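Glutathione S-transferase (Bombyx mori, PDB 4E8E) probably catalyses the transfer of glutathione to electrophilic substrates, working as a homodimer with a glutathione site in each thioredoxin-like domain. Local coordinates at residues Q55-T60 and I67-R72. Numbering follows the deposited sequence.
Sequences QHTIPT and ILWESR
Trp69 sets CG between its own backbone N and carbonyl carbon (chi1 54°), and Gln55, with CG anti to its carbonyl carbon and the chain extended beyond, reaches the indole edge. This is the glutathione-binding side of the thioredoxin fold, where the loop with cis-Pro59 meets strand 66-69 and the start of helix 71-82. Trp69 NE1 donates to Gln55 OE1 at 2.7 Å, with an N-H...acceptor angle of 155°; the acceptor lies near the indole plane, whereas the amide plane is turned 65° from it. Beside this bond, Thr57 OG1 comes obliquely to Trp69 CD1 at 4.1 Å, and Pro59 O sits 3.4 Å from Trp69 CB. A leucine in place of Trp69 would probably leave Gln55 OE1 without its N-H donor and open a gap beside Thr57. His56, Ile58, Ser71 and Arg72, drawn from both segments, bind glutathione, so the contact joins two parts of that site. The second subunit also approaches: its Gln101 OE1 accepts a hydrogen bond from Trp69 N, and its Phe146 packs against the Trp69 side chain. Where strand 60-63 begins, two branch methyls meet, Thr60 CG2 lying 4.0 Å from Ile67 CG2.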
ATOM      1  N   GLN A  55       1.477 -15.948  -4.941  1.00 33.92           N
ATOM      2  CA  GLN A  55       0.905 -14.895  -5.785  1.00 32.96           C
ATOM      3  C   GLN A  55       1.542 -14.845  -7.177  1.00 32.59           C
ATOM      4  O   GLN A  55       1.044 -14.147  -8.066  1.00 32.39           O
ATOM      5  CB  GLN A  55       1.013 -13.527  -5.103  1.00 31.43           C
ATOM      6  CG  GLN A  55      -0.105 -13.227  -4.120  1.00 31.74           C
ATOM      7  CD  GLN A  55      -0.073 -11.798  -3.617  1.00 30.48           C
ATOM      8  OE1 GLN A  55       0.712 -11.454  -2.734  1.00 29.81           O
ATOM      9  NE2 GLN A  55      -0.938 -10.956  -4.172  1.00 30.42           N
ATOM     10  N   HIS A  56       2.630 -15.598  -7.352  1.00 32.47           N
ATOM     11  CA  HIS A  56       3.389 -15.685  -8.613  1.00 32.28           C
ATOM     12  C   HIS A  56       3.605 -14.338  -9.319  1.00 30.77           C
ATOM     13  O   HIS A  56       3.224 -14.154 -10.478  1.00 31.23           O
ATOM     14  CB  HIS A  56       2.796 -16.744  -9.560  1.00 34.17           C
ATOM     15  CG  HIS A  56       1.322 -16.605  -9.789  1.00 35.05           C
ATOM     16  ND1 HIS A  56       0.789 -15.712 -10.693  1.00 34.86           N
ATOM     17  CD2 HIS A  56       0.268 -17.245  -9.226  1.00 36.11           C
ATOM     18  CE1 HIS A  56      -0.528 -15.807 -10.679  1.00 35.96           C
ATOM     19  NE2 HIS A  56      -0.870 -16.731  -9.798  1.00 36.68           N
ATOM     20  N   THR A  57       4.227 -13.408  -8.601  1.00 28.96           N
ATOM     21  CA  THR A  57       4.503 -12.071  -9.124  1.00 27.52           C
ATOM     22  C   THR A  57       5.989 -11.723  -9.041  1.00 26.45           C
ATOM     23  O   THR A  57       6.765 -12.412  -8.373  1.00 26.53           O
ATOM     24  CB  THR A  57       3.695 -10.983  -8.375  1.00 26.66           C
ATOM     25  OG1 THR A  57       3.845 -11.161  -6.961  1.00 26.30           O
ATOM     26  CG2 THR A  57       2.217 -11.046  -8.744  1.00 27.40           C
ATOM     27  N   ILE A  58       6.372 -10.657  -9.739  1.00 25.42           N
ATOM     28  CA  ILE A  58       7.717 -10.093  -9.634  1.00 24.36           C
ATOM     29  C   ILE A  58       7.642  -8.642  -9.140  1.00 22.98           C
ATOM     30  O   ILE A  58       6.696  -7.924  -9.479  1.00 22.84           O
ATOM     31  CB  ILE A  58       8.510 -10.190 -10.967  1.00 24.88           C
ATOM     32  CG1 ILE A  58       7.697  -9.623 -12.138  1.00 25.12           C
ATOM     33  CG2 ILE A  58       8.940 -11.634 -11.222  1.00 26.05           C
ATOM     34  CD1 ILE A  58       8.502  -9.367 -13.391  1.00 25.14           C
ATOM     35  N   PRO A  59       8.632  -8.207  -8.332  1.00 22.05           N
ATOM     36  CA  PRO A  59       9.808  -8.970  -7.909  1.00 22.10           C
ATOM     37  C   PRO A  59       9.556  -9.891  -6.716  1.00 22.30           C
ATOM     38  O   PRO A  59       8.569  -9.728  -5.991  1.00 22.08           O
ATOM     39  CB  PRO A  59      10.797  -7.875  -7.514  1.00 21.30           C
ATOM     40  CG  PRO A  59       9.940  -6.761  -7.019  1.00 20.65           C
ATOM     41  CD  PRO A  59       8.630  -6.845  -7.763  1.00 20.96           C
ATOM     42  N   THR A  60      10.447 -10.862  -6.538  1.00 22.62           N
ATOM     43  CA  THR A  60      10.492 -11.656  -5.321  1.00 22.76           C
ATOM     44  C   THR A  60      11.887 -11.522  -4.720  1.00 22.37           C
ATOM     45  O   THR A  60      12.888 -11.829  -5.373  1.00 22.77           O
ATOM     46  CB  THR A  60      10.146 -13.142  -5.571  1.00 24.07           C
ATOM     47  OG1 THR A  60       8.932 -13.236  -6.326  1.00 24.64           O
ATOM     48  CG2 THR A  60       9.963 -13.880  -4.251  1.00 24.43           C
ATOM     49  N   ILE A  67      11.794 -14.807   2.515  1.00 23.82           N
ATOM     50  CA  ILE A  67      11.101 -14.528   1.261  1.00 23.32           C
ATOM     51  C   ILE A  67      10.135 -13.362   1.422  1.00 22.40           C
ATOM     52  O   ILE A  67       9.357 -13.310   2.378  1.00 22.84           O
ATOM     53  CB  ILE A  67      10.351 -15.778   0.729  1.00 24.41           C
ATOM     54  CG1 ILE A  67      11.295 -16.990   0.618  1.00 25.46           C
ATOM     55  CG2 ILE A  67       9.655 -15.476  -0.599  1.00 24.11           C
ATOM     56  CD1 ILE A  67      12.556 -16.772  -0.224  1.00 25.02           C
ATOM     57  N   LEU A  68      10.191 -12.432   0.471  1.00 21.37           N
ATOM     58  CA  LEU A  68       9.393 -11.218   0.527  1.00 20.45           C
ATOM     59  C   LEU A  68       9.071 -10.706  -0.877  1.00 19.89           C
ATOM     60  O   LEU A  68       9.957 -10.587  -1.724  1.00 19.61           O
ATOM     61  CB  LEU A  68      10.148 -10.146   1.319  1.00 19.86           C
ATOM     62  CG  LEU A  68       9.422  -8.963   1.959  1.00 19.24           C
ATOM     63  CD1 LEU A  68       8.671  -9.389   3.218  1.00 19.80           C
ATOM     64  CD2 LEU A  68      10.441  -7.891   2.293  1.00 18.60           C
ATOM     65  N   TRP A  69       7.794 -10.432  -1.121  1.00 19.82           N
ATOM     66  CA  TRP A  69       7.379  -9.713  -2.322  1.00 19.33           C
ATOM     67  C   TRP A  69       6.618  -8.445  -1.921  1.00 18.81           C
ATOM     68  O   TRP A  69       6.591  -8.096  -0.737  1.00 18.93           O
ATOM     69  CB  TRP A  69       6.602 -10.611  -3.300  1.00 20.09           C
ATOM     70  CG  TRP A  69       5.411 -11.328  -2.728  1.00 20.80           C
ATOM     71  CD1 TRP A  69       4.102 -10.965  -2.854  1.00 20.78           C
ATOM     72  CD2 TRP A  69       5.417 -12.546  -1.966  1.00 21.53           C
ATOM     73  NE1 TRP A  69       3.293 -11.869  -2.212  1.00 22.03           N
ATOM     74  CE2 TRP A  69       4.072 -12.849  -1.656  1.00 22.32           C
ATOM     75  CE3 TRP A  69       6.426 -13.404  -1.509  1.00 21.68           C
ATOM     76  CZ2 TRP A  69       3.708 -13.977  -0.911  1.00 23.42           C
ATOM     77  CZ3 TRP A  69       6.065 -14.526  -0.765  1.00 22.92           C
ATOM     78  CH2 TRP A  69       4.715 -14.800  -0.476  1.00 23.81           C
ATOM     79  N   GLU A  70       6.011  -7.762  -2.890  1.00 18.42           N
ATOM     80  CA  GLU A  70       5.502  -6.395  -2.698  1.00 17.76           C
ATOM     81  C   GLU A  70       6.691  -5.437  -2.599  1.00 16.83           C
ATOM     82  O   GLU A  70       7.334  -5.327  -1.549  1.00 16.79           O
ATOM     83  CB  GLU A  70       4.593  -6.266  -1.463  1.00 18.13           C
ATOM     84  CG  GLU A  70       3.304  -7.088  -1.507  1.00 19.84           C
ATOM     85  CD  GLU A  70       2.256  -6.532  -2.463  1.00 20.87           C
ATOM     86  OE1 GLU A  70       2.339  -5.339  -2.837  1.00 20.62           O
ATOM     87  OE2 GLU A  70       1.340  -7.295  -2.838  1.00 22.36           O
ATOM     88  N   SER A  71       6.966  -4.755  -3.710  1.00 16.18           N
ATOM     89  CA  SER A  71       8.159  -3.921  -3.881  1.00 15.44           C
ATOM     90  C   SER A  71       8.423  -2.924  -2.752  1.00 14.96           C
ATOM     91  O   SER A  71       9.565  -2.761  -2.322  1.00 14.94           O
ATOM     92  CB  SER A  71       8.078  -3.174  -5.214  1.00 15.21           C
ATOM     93  OG  SER A  71       6.904  -2.381  -5.275  1.00 15.15           O
ATOM     94  N   ARG A  72       7.370  -2.263  -2.280  1.00 14.70           N
ATOM     95  CA  ARG A  72       7.496  -1.232  -1.250  1.00 14.28           C
ATOM     96  C   ARG A  72       7.853  -1.797   0.119  1.00 14.49           C
ATOM     97  O   ARG A  72       8.532  -1.138   0.909  1.00 14.45           O
ATOM     98  CB  ARG A  72       6.222  -0.386  -1.181  1.00 14.32           C
ATOM     99  CG  ARG A  72       6.038   0.503  -2.406  1.00 14.05           C
ATOM    100  CD  ARG A  72       4.580   0.848  -2.653  1.00 14.04           C
ATOM    101  NE  ARG A  72       4.373   1.322  -4.020  1.00 13.49           N
ATOM    102  CZ  ARG A  72       4.085   0.537  -5.055  1.00 13.71           C
ATOM    103  NH1 ARG A  72       3.960  -0.776  -4.892  1.00 13.92           N
ATOM    104  NH2 ARG A  72       3.919   1.067  -6.259  1.00 13.71           N
TER